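Putative metal resistance protein (Proteus mirabilis, PDB 6C29) probably acts in periplasmic disulfide exchange as a membrane protein-disulfide reductase, its N-terminal tandem immunoglobulin-fold domain, the part crystallised here, priming the isomerase ScsC. Local coordinates at residues 185-196 and 208-219. Numbering follows the deposited sequence.
Sequences LDPPQGMLYGIP and TVDVTDDWGDAA
Tyr193 and Val211 face each other as an antiparallel non-hydrogen-bonded pair, and their side chains run alongside one another on the same face of the sheet. The phenol ring stands over the sheet because CG lies beside the backbone N, anti to the carbonyl carbon (chi1 -76°). Val211 CG2 approaches the ring obliquely, 3.6 Å from Tyr193 CE1, whereas Val211 CG1 sits at the ring edge, in its plane. Val209 crosses the root of the same side chain at a slant, its CG1 3.6 Å from Tyr193 CB; its other methyl, CG2, reaches Leu185 CD1 at 4.1 Å. Over one ring face lies Pro187 CB, 3.9 Å above the plane, and Leu167 and Ile244 also touch Tyr193.

On the other face, Leu192 meets Thr212 in the hydrogen-bonded pair. Leu192 N donates to Thr212 O at 2.7 Å with a nearly straight N-H...O angle of 172°, and Thr212 N returns a bond to Leu192 O. Thr212 OG1 lies 3.5 Å from Leu192 CB but gives its proton to Asp213 O, which also accepts from Gly216 N. Further along, Gly194 N bonds to Asp210 O; beyond it a water takes over, donating to Ile195 O and accepting from Asp210 N. In the turn that begins at Asp213, its OD1 forms an Asx turn with Trp215 N and also accepts from Asp217 N, the two donors arriving from opposite faces of the carboxylate.

Main-chain bonds thus set the hairpin's register at the edge of this immunoglobulin-fold sheet, an apolar cluster backs one face, and side-chain oxygens tie down the following turn.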
loop_
_atom_site.group_PDB
_atom_site.type_symbol
_atom_site.label_atom_id
_atom_site.label_comp_id
_atom_site.label_asym_id
_atom_site.label_seq_id
_atom_site.Cartn_x
_atom_site.Cartn_y
_atom_site.Cartn_z
ATOM N N LEU A 185 -2.919 6.360 7.288
ATOM C CA LEU A 185 -2.401 7.649 6.812
ATOM C C LEU A 185 -0.983 7.579 6.275
ATOM O O LEU A 185 -0.167 6.820 6.769
ATOM C CB LEU A 185 -2.458 8.687 7.942
ATOM C CG LEU A 185 -3.857 9.057 8.414
ATOM C CD1 LEU A 185 -4.173 8.455 9.756
ATOM C CD2 LEU A 185 -3.982 10.509 8.476
ATOM N N ASP A 186 -0.707 8.412 5.264
ATOM C CA ASP A 186 0.617 8.641 4.713
ATOM C C ASP A 186 1.214 9.907 5.332
ATOM O O ASP A 186 0.762 11.014 5.013
ATOM C CB ASP A 186 0.546 8.818 3.194
ATOM C CG ASP A 186 -0.079 7.615 2.491
ATOM O OD1 ASP A 186 0.607 6.590 2.379
ATOM O OD2 ASP A 186 -1.223 7.708 2.035
ATOM N N PRO A 187 2.235 9.783 6.187
ATOM C CA PRO A 187 2.815 11.006 6.773
ATOM C C PRO A 187 3.670 11.769 5.783
ATOM O O PRO A 187 4.261 11.175 4.859
ATOM C CB PRO A 187 3.655 10.481 7.944
ATOM C CG PRO A 187 3.978 9.057 7.602
ATOM C CD PRO A 187 2.890 8.550 6.667
ATOM N N PRO A 188 3.743 13.099 5.955
ATOM C CA PRO A 188 4.698 13.852 5.142
ATOM C C PRO A 188 6.115 13.425 5.435
ATOM O O PRO A 188 6.395 12.869 6.501
ATOM C CB PRO A 188 4.461 15.313 5.564
ATOM C CG PRO A 188 3.131 15.344 6.189
ATOM C CD PRO A 188 2.947 13.980 6.829
ATOM N N GLN A 189 7.002 13.664 4.479
ATOM C CA GLN A 189 8.406 13.337 4.635
ATOM C C GLN A 189 8.943 13.966 5.912
ATOM O O GLN A 189 8.678 15.126 6.199
ATOM C CB GLN A 189 9.184 13.826 3.410
ATOM C CG GLN A 189 10.657 13.458 3.365
ATOM C CD GLN A 189 11.350 14.044 2.140
ATOM O OE1 GLN A 189 10.699 14.587 1.244
ATOM N NE2 GLN A 189 12.675 13.963 2.110
ATOM N N GLY A 190 9.620 13.163 6.713
ATOM C CA GLY A 190 10.231 13.648 7.930
ATOM C C GLY A 190 9.329 13.520 9.140
ATOM O O GLY A 190 9.774 13.740 10.265
HETATM N N MSE A 191 8.059 13.185 8.916
HETATM C CA MSE A 191 7.077 13.148 10.005
HETATM C C MSE A 191 6.642 11.724 10.336
HETATM O O MSE A 191 6.645 10.839 9.480
HETATM C CB MSE A 191 5.838 13.969 9.657
HETATM C CG MSE A 191 6.134 15.365 9.197
HETATM SE SE MSE A 191 7.016 16.402 10.586
HETATM C CE MSE A 191 7.440 17.975 9.508
ATOM N N LEU A 192 6.274 11.531 11.600
ATOM C CA LEU A 192 5.703 10.288 12.075
ATOM C C LEU A 192 4.302 10.553 12.587
ATOM O O LEU A 192 4.081 11.541 13.306
ATOM C CB LEU A 192 6.544 9.699 13.204
ATOM C CG LEU A 192 8.013 9.427 12.903
ATOM C CD1 LEU A 192 8.699 8.896 14.149
ATOM C CD2 LEU A 192 8.123 8.455 11.745
ATOM N N TYR A 193 3.375 9.670 12.236
ATOM C CA TYR A 193 2.028 9.708 12.787
ATOM C C TYR A 193 1.818 8.618 13.825
ATOM O O TYR A 193 2.232 7.504 13.638
ATOM C CB TYR A 193 1.000 9.556 11.680
ATOM C CG TYR A 193 0.764 10.752 10.826
ATOM C CD1 TYR A 193 1.239 12.006 11.168
ATOM C CD2 TYR A 193 0.061 10.617 9.662
ATOM C CE1 TYR A 193 0.980 13.113 10.344
ATOM C CE2 TYR A 193 -0.204 11.690 8.847
ATOM C CZ TYR A 193 0.251 12.924 9.182
ATOM O OH TYR A 193 -0.036 13.958 8.313
ATOM N N GLY A 194 1.164 8.955 14.914
ATOM C CA GLY A 194 0.788 7.966 15.896
ATOM C C GLY A 194 -0.438 7.163 15.502
ATOM O O GLY A 194 -0.923 7.263 14.357
ATOM N N ILE A 195 -0.936 6.338 16.436
ATOM C CA ILE A 195 -2.125 5.517 16.215
ATOM C C ILE A 195 -3.349 6.444 16.131
ATOM O O ILE A 195 -3.617 7.185 17.089
ATOM C CB ILE A 195 -2.311 4.488 17.336
ATOM C CG1 ILE A 195 -1.041 3.629 17.446
ATOM C CG2 ILE A 195 -3.537 3.651 17.079
ATOM C CD1 ILE A 195 -1.051 2.734 18.656
ATOM N N PRO A 196 -4.090 6.407 15.007
ATOM C CA PRO A 196 -5.271 7.275 14.880
ATOM C C PRO A 196 -6.317 6.949 15.917
ATOM O O PRO A 196 -6.549 5.777 16.177
ATOM C CB PRO A 196 -5.811 6.957 13.484
ATOM C CG PRO A 196 -4.685 6.363 12.761
ATOM C CD PRO A 196 -3.852 5.642 13.761
ATOM N N THR A 208 -8.180 11.898 15.444
ATOM C CA THR A 208 -7.052 12.662 15.940
ATOM C C THR A 208 -5.808 11.795 15.866
ATOM O O THR A 208 -5.843 10.583 16.131
ATOM C CB THR A 208 -7.288 13.170 17.371
ATOM O OG1 THR A 208 -7.214 12.080 18.291
ATOM C CG2 THR A 208 -8.664 13.832 17.472
ATOM N N VAL A 209 -4.713 12.423 15.439
ATOM C CA VAL A 209 -3.430 11.755 15.211
ATOM C C VAL A 209 -2.308 12.610 15.827
ATOM O O VAL A 209 -2.186 13.787 15.503
ATOM C CB VAL A 209 -3.151 11.579 13.691
ATOM C CG1 VAL A 209 -1.861 10.835 13.485
ATOM C CG2 VAL A 209 -4.299 10.862 13.011
ATOM N N ASP A 210 -1.520 12.043 16.738
ATOM C CA ASP A 210 -0.341 12.729 17.257
ATOM C C ASP A 210 0.765 12.697 16.213
ATOM O O ASP A 210 0.957 11.693 15.533
ATOM C CB ASP A 210 0.168 12.080 18.546
ATOM C CG ASP A 210 -0.789 12.252 19.707
ATOM O OD1 ASP A 210 -1.487 13.293 19.764
ATOM O OD2 ASP A 210 -0.853 11.327 20.552
ATOM N N VAL A 211 1.448 13.815 16.055
ATOM C CA VAL A 211 2.510 13.936 15.070
ATOM C C VAL A 211 3.853 14.245 15.721
ATOM O O VAL A 211 3.926 15.034 16.667
ATOM C CB VAL A 211 2.166 15.037 14.036
ATOM C CG1 VAL A 211 3.186 15.043 12.904
ATOM C CG2 VAL A 211 0.778 14.845 13.489
ATOM N N THR A 212 4.910 13.595 15.239
ATOM C CA THR A 212 6.264 13.944 15.657
ATOM C C THR A 212 7.189 14.015 14.442
ATOM O O THR A 212 6.841 13.556 13.356
ATOM C CB THR A 212 6.858 12.943 16.671
ATOM O OG1 THR A 212 7.091 11.681 16.042
ATOM C CG2 THR A 212 5.945 12.766 17.879
ATOM N N ASP A 213 8.377 14.584 14.628
ATOM C CA ASP A 213 9.408 14.491 13.612
ATOM C C ASP A 213 10.025 13.104 13.672
ATOM O O ASP A 213 9.609 12.273 14.485
ATOM C CB ASP A 213 10.462 15.596 13.801
ATOM C CG ASP A 213 11.200 15.516 15.142
ATOM O OD1 ASP A 213 11.191 14.469 15.821
ATOM O OD2 ASP A 213 11.804 16.536 15.524
ATOM N N ASP A 214 11.026 12.853 12.832
ATOM C CA ASP A 214 11.624 11.520 12.741
ATOM C C ASP A 214 12.307 11.065 14.028
ATOM O O ASP A 214 12.702 9.904 14.125
ATOM C CB ASP A 214 12.660 11.451 11.609
ATOM C CG ASP A 214 12.040 11.244 10.232
ATOM O OD1 ASP A 214 10.971 10.598 10.111
ATOM O OD2 ASP A 214 12.656 11.715 9.257
ATOM N N TRP A 215 12.477 11.963 15.000
ATOM C CA TRP A 215 13.179 11.590 16.222
ATOM C C TRP A 215 12.287 11.558 17.462
ATOM O O TRP A 215 12.785 11.423 18.578
ATOM C CB TRP A 215 14.352 12.533 16.453
ATOM C CG TRP A 215 15.310 12.505 15.295
ATOM C CD1 TRP A 215 16.291 11.579 15.053
ATOM C CD2 TRP A 215 15.401 13.468 14.240
ATOM N NE1 TRP A 215 16.968 11.900 13.900
ATOM C CE2 TRP A 215 16.444 13.058 13.386
ATOM C CE3 TRP A 215 14.698 14.635 13.933
ATOM C CZ2 TRP A 215 16.796 13.775 12.244
ATOM C CZ3 TRP A 215 15.049 15.343 12.798
ATOM C CH2 TRP A 215 16.089 14.912 11.969
ATOM N N GLY A 216 10.977 11.685 17.264
ATOM C CA GLY A 216 10.015 11.506 18.340
ATOM C C GLY A 216 9.667 12.761 19.117
ATOM O O GLY A 216 8.908 12.697 20.088
ATOM N N ASP A 217 10.208 13.900 18.695
ATOM C CA ASP A 217 9.903 15.173 19.344
ATOM C C ASP A 217 8.722 15.847 18.656
ATOM O O ASP A 217 8.377 15.495 17.527
ATOM C CB ASP A 217 11.122 16.098 19.324
ATOM C CG ASP A 217 12.300 15.535 20.102
ATOM O OD1 ASP A 217 12.072 14.883 21.146
ATOM O OD2 ASP A 217 13.453 15.741 19.664
ATOM N N ALA A 218 8.139 16.837 19.330
ATOM C CA ALA A 218 6.969 17.557 18.825
ATOM C C ALA A 218 7.229 18.030 17.411
ATOM O O ALA A 218 8.261 18.617 17.127
ATOM C CB ALA A 218 6.634 18.738 19.726
ATOM N N ALA A 219 6.302 17.745 16.509
ATOM C CA ALA A 219 6.507 18.094 15.116
ATOM C C ALA A 219 6.347 19.579 14.896
ATOM O O ALA A 219 5.581 20.245 15.595
ATOM C CB ALA A 219 5.527 17.339 14.240
HETATM O O HOH W 1 -2.259 9.450 17.841
#